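Local structure of endoglucanase A (Clostridium cellulolyticum, 1EDG) at residues A[236-241]-A[247-252]; A[295-298]-A[302-305]. The protein hydrolyses internal beta-1,4-glucosidic bonds of cellulose, as a family 5 glycoside hydrolase whose catalytic domain is a TIM barrel. One frame throughout, in Å; residues are numbered along the deposited sequence.

In the fold
Contacts 1 and 2 follow one another along the chain, with centres about 11 Å apart, and both lie near the start of neighbouring barrel strands. The strands 249-254 and 303-308 are joined by probable backbone hydrogen bonds: Val251 N to Pro302 O and Val251 O to Ile304 N, each 3.0 Å. Tyr296 of contact 2 also touches the loop of contact 1, its ring atom CE1 lying 3.4 Å from Met238 CE and its OH 3.3 Å from Phe236 CD2, so the loop before one strand packs on the helix before the next. In TIM-barrel enzymes the active site lies at the C-terminal ends of the strands, so both contacts lie toward the end of the barrel away from where it is expected.

Contact 1 (A[236-241]-A[247-252]); sequences FRMPND and NKIIVS
Asp241 OD2 has three polar partners: a water molecule that donates to it at 2.7 Å and accepts from the backbone N-H of Lys248, Arg208 NH1 in a salt bridge, and Asn245 ND2, which together would probably keep the carboxylate ionised. With CG anti to the backbone N (chi1 -156°), the short acidic side chain reaches across until OD2 lies 3.8 Å from Lys248 CB.

Beyond this polar end the contact is apolar: the loop after helix 228-232 packs on the start of strand 249-254, the sixth of the TIM barrel. Beta-branched Ile249 and Val251 suit the extended strand and offer methyls to the loop. Ile249 CG2 lies 4.1 Å from Pro239 CD, and bends at chi2 and chi3 fold flexible Met238 so that its SD comes within 3.9 Å of Val251 CG2.

The touching parts run in nearly opposite directions, 162° apart, but the CA atoms of Pro239 and Ile249 are 7.8 Å apart, too far for backbone pairing there. The rigid, apolar Pro239 ring fits between Val204 of helix 187-209 and Cys221 of strand 219-222, Ile249 reaches Leu219 of that strand, and Tyr296 of helix 279-297 touches both Met238 and Val251.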
ATOM      1  N   PHE A 236      15.209   0.550  12.511  1.00 20.08           N
ATOM      2  CA  PHE A 236      14.726  -0.226  11.367  1.00 19.31           C
ATOM      3  C   PHE A 236      15.870  -0.994  10.715  1.00 20.92           C
ATOM      4  O   PHE A 236      16.916  -0.420  10.404  1.00 22.59           O
ATOM      5  CB  PHE A 236      14.061   0.684  10.324  1.00 16.93           C
ATOM      6  CG  PHE A 236      13.523  -0.058   9.122  1.00 16.24           C
ATOM      7  CD1 PHE A 236      12.312  -0.738   9.190  1.00 15.10           C
ATOM      8  CD2 PHE A 236      14.235  -0.083   7.927  1.00 15.91           C
ATOM      9  CE1 PHE A 236      11.817  -1.432   8.087  1.00 15.26           C
ATOM     10  CE2 PHE A 236      13.749  -0.777   6.812  1.00 16.21           C
ATOM     11  CZ  PHE A 236      12.539  -1.452   6.892  1.00 15.79           C
ATOM     12  N   ARG A 237      15.663  -2.288  10.498  1.00 19.49           N
ATOM     13  CA  ARG A 237      16.674  -3.125   9.874  1.00 21.97           C
ATOM     14  C   ARG A 237      16.135  -3.852   8.649  1.00 20.57           C
ATOM     15  O   ARG A 237      15.166  -4.607   8.737  1.00 19.14           O
ATOM     16  CB  ARG A 237      17.213  -4.143  10.880  1.00 26.53           C
ATOM     17  CG  ARG A 237      18.089  -3.546  11.969  1.00 30.58           C
ATOM     18  CD  ARG A 237      18.534  -4.622  12.941  1.00 36.05           C
ATOM     19  NE  ARG A 237      19.104  -5.781  12.253  1.00 40.58           N
ATOM     20  CZ  ARG A 237      19.544  -6.876  12.867  1.00 43.14           C
ATOM     21  NH1 ARG A 237      19.490  -6.968  14.192  1.00 43.85           N
ATOM     22  NH2 ARG A 237      20.033  -7.885  12.153  1.00 43.78           N
ATOM     23  N   MET A 238      16.755  -3.607   7.502  1.00 19.52           N
ATOM     24  CA  MET A 238      16.354  -4.250   6.260  1.00 19.72           C
ATOM     25  C   MET A 238      16.665  -5.739   6.392  1.00 17.41           C
ATOM     26  O   MET A 238      17.732  -6.108   6.872  1.00 16.88           O
ATOM     27  CB  MET A 238      17.162  -3.678   5.101  1.00 24.22           C
ATOM     28  CG  MET A 238      16.445  -3.710   3.771  1.00 30.87           C
ATOM     29  SD  MET A 238      15.414  -2.257   3.609  1.00 32.56           S
ATOM     30  CE  MET A 238      16.673  -1.073   3.247  1.00 32.15           C
ATOM     31  N   PRO A 239      15.749  -6.614   5.949  1.00 17.76           N
ATOM     32  CA  PRO A 239      15.967  -8.062   6.039  1.00 17.76           C
ATOM     33  C   PRO A 239      17.148  -8.570   5.207  1.00 17.03           C
ATOM     34  O   PRO A 239      17.452  -8.028   4.142  1.00 16.05           O
ATOM     35  CB  PRO A 239      14.659  -8.645   5.491  1.00 17.76           C
ATOM     36  CG  PRO A 239      13.664  -7.557   5.696  1.00 19.96           C
ATOM     37  CD  PRO A 239      14.434  -6.325   5.352  1.00 18.77           C
ATOM     38  N   ASN A 240      17.789  -9.628   5.694  1.00 15.29           N
ATOM     39  CA  ASN A 240      18.898 -10.264   4.998  1.00 16.17           C
ATOM     40  C   ASN A 240      18.260 -11.153   3.930  1.00 16.42           C
ATOM     41  O   ASN A 240      17.385 -11.965   4.238  1.00 16.01           O
ATOM     42  CB  ASN A 240      19.705 -11.133   5.978  1.00 18.75           C
ATOM     43  CG  ASN A 240      20.869 -11.842   5.307  1.00 21.43           C
ATOM     44  OD1 ASN A 240      20.809 -13.042   5.027  1.00 24.22           O
ATOM     45  ND2 ASN A 240      21.940 -11.102   5.050  1.00 21.77           N
ATOM     46  N   ASP A 241      18.674 -10.989   2.679  1.00 14.10           N
ATOM     47  CA  ASP A 241      18.123 -11.777   1.581  1.00 15.53           C
ATOM     48  C   ASP A 241      19.114 -12.884   1.209  1.00 17.42           C
ATOM     49  O   ASP A 241      20.280 -12.839   1.615  1.00 20.92           O
ATOM     50  CB  ASP A 241      17.860 -10.861   0.373  1.00 14.26           C
ATOM     51  CG  ASP A 241      16.797 -11.405  -0.577  1.00 15.77           C
ATOM     52  OD1 ASP A 241      16.317 -12.541  -0.386  1.00 13.94           O
ATOM     53  OD2 ASP A 241      16.437 -10.689  -1.535  1.00 14.18           O
ATOM     54  N   ASN A 247      19.459  -6.269  -4.105  1.00 11.80           N
ATOM     55  CA  ASN A 247      18.486  -5.178  -4.082  1.00 12.27           C
ATOM     56  C   ASN A 247      17.069  -5.601  -4.490  1.00 11.82           C
ATOM     57  O   ASN A 247      16.437  -4.945  -5.321  1.00 11.14           O
ATOM     58  CB  ASN A 247      18.996  -4.053  -5.004  1.00 11.33           C
ATOM     59  CG  ASN A 247      18.386  -2.706  -4.690  1.00 11.25           C
ATOM     60  OD1 ASN A 247      18.062  -2.406  -3.547  1.00 12.08           O
ATOM     61  ND2 ASN A 247      18.275  -1.860  -5.711  1.00 12.18           N
ATOM     62  N   LYS A 248      16.574  -6.697  -3.912  1.00 10.25           N
ATOM     63  CA  LYS A 248      15.228  -7.187  -4.224  1.00 10.99           C
ATOM     64  C   LYS A 248      14.192  -6.870  -3.137  1.00 10.41           C
ATOM     65  O   LYS A 248      13.066  -7.371  -3.185  1.00 12.20           O
ATOM     66  CB  LYS A 248      15.246  -8.695  -4.496  1.00  9.74           C
ATOM     67  CG  LYS A 248      15.838  -9.076  -5.841  1.00 12.60           C
ATOM     68  CD  LYS A 248      15.004  -8.501  -6.969  1.00 15.75           C
ATOM     69  CE  LYS A 248      15.518  -8.934  -8.324  1.00 17.86           C
ATOM     70  NZ  LYS A 248      16.838  -8.325  -8.613  1.00 22.48           N
ATOM     71  N   ILE A 249      14.574  -6.056  -2.156  1.00  9.25           N
ATOM     72  CA  ILE A 249      13.668  -5.689  -1.065  1.00  9.55           C
ATOM     73  C   ILE A 249      13.273  -4.220  -1.206  1.00  9.50           C
ATOM     74  O   ILE A 249      14.130  -3.337  -1.306  1.00  9.53           O
ATOM     75  CB  ILE A 249      14.306  -5.919   0.347  1.00 11.23           C
ATOM     76  CG1 ILE A 249      14.815  -7.364   0.495  1.00 11.51           C
ATOM     77  CG2 ILE A 249      13.294  -5.595   1.440  1.00 11.31           C
ATOM     78  CD1 ILE A 249      13.751  -8.417   0.337  1.00 13.59           C
ATOM     79  N   ILE A 250      11.968  -3.974  -1.223  1.00  8.35           N
ATOM     80  CA  ILE A 250      11.407  -2.634  -1.369  1.00  8.55           C
ATOM     81  C   ILE A 250      10.831  -2.150  -0.034  1.00  8.44           C
ATOM     82  O   ILE A 250      10.126  -2.899   0.651  1.00 10.36           O
ATOM     83  CB  ILE A 250      10.262  -2.643  -2.421  1.00  8.73           C
ATOM     84  CG1 ILE A 250      10.779  -3.155  -3.762  1.00  8.99           C
ATOM     85  CG2 ILE A 250       9.662  -1.249  -2.579  1.00  8.66           C
ATOM     86  CD1 ILE A 250       9.679  -3.397  -4.780  1.00 10.31           C
ATOM     87  N   VAL A 251      11.127  -0.907   0.333  1.00  6.49           N
ATOM     88  CA  VAL A 251      10.607  -0.331   1.568  1.00  7.21           C
ATOM     89  C   VAL A 251       9.182   0.168   1.304  1.00  8.40           C
ATOM     90  O   VAL A 251       8.925   0.831   0.291  1.00  9.73           O
ATOM     91  CB  VAL A 251      11.471   0.863   2.043  1.00  8.32           C
ATOM     92  CG1 VAL A 251      10.940   1.420   3.352  1.00  7.27           C
ATOM     93  CG2 VAL A 251      12.923   0.431   2.182  1.00 10.26           C
ATOM     94  N   SER A 252       8.272  -0.131   2.223  1.00  7.26           N
ATOM     95  CA  SER A 252       6.882   0.277   2.101  1.00  7.30           C
ATOM     96  C   SER A 252       6.526   1.378   3.095  1.00  9.12           C
ATOM     97  O   SER A 252       6.828   1.263   4.286  1.00 10.05           O
ATOM     98  CB  SER A 252       5.980  -0.936   2.351  1.00  9.23           C
ATOM     99  OG  SER A 252       4.614  -0.558   2.403  1.00 10.23           O
TER
HETATM  100  O   HOH W   1      17.842  -8.456  -2.033  1.00 11.67           O

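Contact 2 (A[295-298]-A[302-305]); sequences KYTS and PVII
Val303 overlaps the last part of helix 279-297, its CG2 methyl set against Tyr296 and Thr297 together. The arrangement is an alpha-to-beta connection of the (beta/alpha)8, or TIM, barrel: the helix ends, the chain turns within a few residues, and strand 303-308 enters the closed parallel sheet with a side chain directed back at the helix. The turn is tight enough to leave Thr297 and Pro302 with their CA atoms 5.9 Å apart.

Val303 CG2 comes closest to Tyr296 CB, at 3.6 Å. Val303 CG2 also approaches the ring obliquely, 4.1 Å from both Tyr296 CG and Tyr296 CD2, and the two side chains cross at about a right angle. From the neighbouring helix position Thr297 adds its methyl, CG2 standing 3.9 Å from Val303 CG2. One branch of the valine therefore fits against two consecutive helix residues. Its torsion accounts for this: CG1 is anti to the backbone N (chi1 -180°), leaving CG2 beside that N and pointed at the helix. A beta-branched residue suits both the extended backbone here and the interface between helix and sheet, where Val303 also meets Ile292 and Val251.

Tyr296 and Thr297 combine an apolar flank with a polar end. The tyrosine lies in a wider pi-type turn of the helix and turns the base of its side chain to Val303, while its buried hydroxyl is hydrogen-bonded to Ala231 O. Thr297, likewise buried, gives its methyl to the contact and uses OG1 for a hydrogen bond with Arg333 O. Along the helix, Lys295 sets its CG over one face of the Tyr296 ring, 3.6 Å above the plane and offset toward the rim.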
ATOM      1  N   LYS A 295      17.703   8.827   2.718  1.00 11.29           N
ATOM      2  CA  LYS A 295      17.981   7.531   3.308  1.00 12.53           C
ATOM      3  C   LYS A 295      17.956   6.359   2.334  1.00 12.12           C
ATOM      4  O   LYS A 295      18.742   5.417   2.470  1.00 12.53           O
ATOM      5  CB  LYS A 295      17.001   7.283   4.461  1.00 16.10           C
ATOM      6  CG  LYS A 295      17.234   6.003   5.245  1.00 23.58           C
ATOM      7  CD  LYS A 295      18.605   5.992   5.892  1.00 29.50           C
ATOM      8  CE  LYS A 295      18.829   4.728   6.719  1.00 34.48           C
ATOM      9  NZ  LYS A 295      17.939   4.672   7.923  1.00 37.53           N
ATOM     10  N   TYR A 296      17.097   6.426   1.324  1.00  9.01           N
ATOM     11  CA  TYR A 296      16.963   5.304   0.408  1.00  8.73           C
ATOM     12  C   TYR A 296      17.102   5.516  -1.091  1.00  8.11           C
ATOM     13  O   TYR A 296      18.034   4.989  -1.705  1.00  8.96           O
ATOM     14  CB  TYR A 296      15.636   4.571   0.661  1.00 10.15           C
ATOM     15  CG  TYR A 296      15.517   3.932   2.029  1.00  8.99           C
ATOM     16  CD1 TYR A 296      16.337   2.864   2.389  1.00 11.23           C
ATOM     17  CD2 TYR A 296      14.592   4.400   2.967  1.00 10.63           C
ATOM     18  CE1 TYR A 296      16.248   2.276   3.644  1.00 11.75           C
ATOM     19  CE2 TYR A 296      14.491   3.813   4.237  1.00 11.33           C
ATOM     20  CZ  TYR A 296      15.328   2.752   4.561  1.00 12.73           C
ATOM     21  OH  TYR A 296      15.266   2.150   5.794  1.00 14.16           O
ATOM     22  N   THR A 297      16.166   6.246  -1.696  1.00  7.64           N
ATOM     23  CA  THR A 297      16.188   6.401  -3.150  1.00  7.43           C
ATOM     24  C   THR A 297      17.431   7.044  -3.767  1.00  7.71           C
ATOM     25  O   THR A 297      17.872   6.619  -4.835  1.00  9.96           O
ATOM     26  CB  THR A 297      14.877   7.017  -3.699  1.00  6.09           C
ATOM     27  OG1 THR A 297      14.686   8.325  -3.157  1.00  8.96           O
ATOM     28  CG2 THR A 297      13.685   6.144  -3.312  1.00  6.79           C
ATOM     29  N   SER A 298      18.037   8.007  -3.075  1.00  9.02           N
ATOM     30  CA  SER A 298      19.253   8.643  -3.595  1.00  9.83           C
ATOM     31  C   SER A 298      20.375   7.603  -3.682  1.00 10.78           C
ATOM     32  O   SER A 298      21.312   7.743  -4.477  1.00  9.50           O
ATOM     33  CB  SER A 298      19.699   9.806  -2.701  1.00  9.71           C
ATOM     34  OG  SER A 298      20.082   9.352  -1.413  1.00 10.99           O
ATOM     35  N   PRO A 302      14.857   0.935  -3.644  1.00  9.23           N
ATOM     36  CA  PRO A 302      13.464   1.270  -3.956  1.00  8.31           C
ATOM     37  C   PRO A 302      12.515   1.452  -2.772  1.00  9.72           C
ATOM     38  O   PRO A 302      12.597   0.725  -1.771  1.00  8.81           O
ATOM     39  CB  PRO A 302      13.038   0.124  -4.872  1.00  8.74           C
ATOM     40  CG  PRO A 302      13.855  -1.018  -4.404  1.00  9.93           C
ATOM     41  CD  PRO A 302      15.202  -0.412  -4.136  1.00  9.48           C
ATOM     42  N   VAL A 303      11.613   2.424  -2.917  1.00  8.32           N
ATOM     43  CA  VAL A 303      10.593   2.740  -1.918  1.00  7.72           C
ATOM     44  C   VAL A 303       9.258   2.968  -2.644  1.00  9.11           C
ATOM     45  O   VAL A 303       9.213   3.578  -3.722  1.00  8.28           O
ATOM     46  CB  VAL A 303      10.938   4.026  -1.123  1.00  8.22           C
ATOM     47  CG1 VAL A 303       9.847   4.312  -0.086  1.00  9.43           C
ATOM     48  CG2 VAL A 303      12.292   3.892  -0.428  1.00  8.22           C
ATOM     49  N   ILE A 304       8.181   2.453  -2.062  1.00  7.39           N
ATOM     50  CA  ILE A 304       6.851   2.609  -2.635  1.00  7.56           C
ATOM     51  C   ILE A 304       5.905   3.178  -1.584  1.00  7.84           C
ATOM     52  O   ILE A 304       5.882   2.706  -0.444  1.00  8.69           O
ATOM     53  CB  ILE A 304       6.270   1.241  -3.131  1.00  7.54           C
ATOM     54  CG1 ILE A 304       6.991   0.761  -4.392  1.00  7.12           C
ATOM     55  CG2 ILE A 304       4.769   1.354  -3.393  1.00  7.46           C
ATOM     56  CD1 ILE A 304       6.537  -0.610  -4.867  1.00  7.42           C
ATOM     57  N   ILE A 305       5.210   4.258  -1.934  1.00  6.26           N
ATOM     58  CA  ILE A 305       4.204   4.835  -1.042  1.00  7.18           C
ATOM     59  C   ILE A 305       2.955   4.027  -1.440  1.00  9.06           C
ATOM     60  O   ILE A 305       2.293   4.326  -2.445  1.00  8.62           O
ATOM     61  CB  ILE A 305       3.996   6.356  -1.288  1.00  7.73           C
ATOM     62  CG1 ILE A 305       5.259   7.133  -0.887  1.00  9.74           C
ATOM     63  CG2 ILE A 305       2.799   6.868  -0.483  1.00  6.73           C
ATOM     64  CD1 ILE A 305       5.206   8.622  -1.176  1.00  9.37           C
TER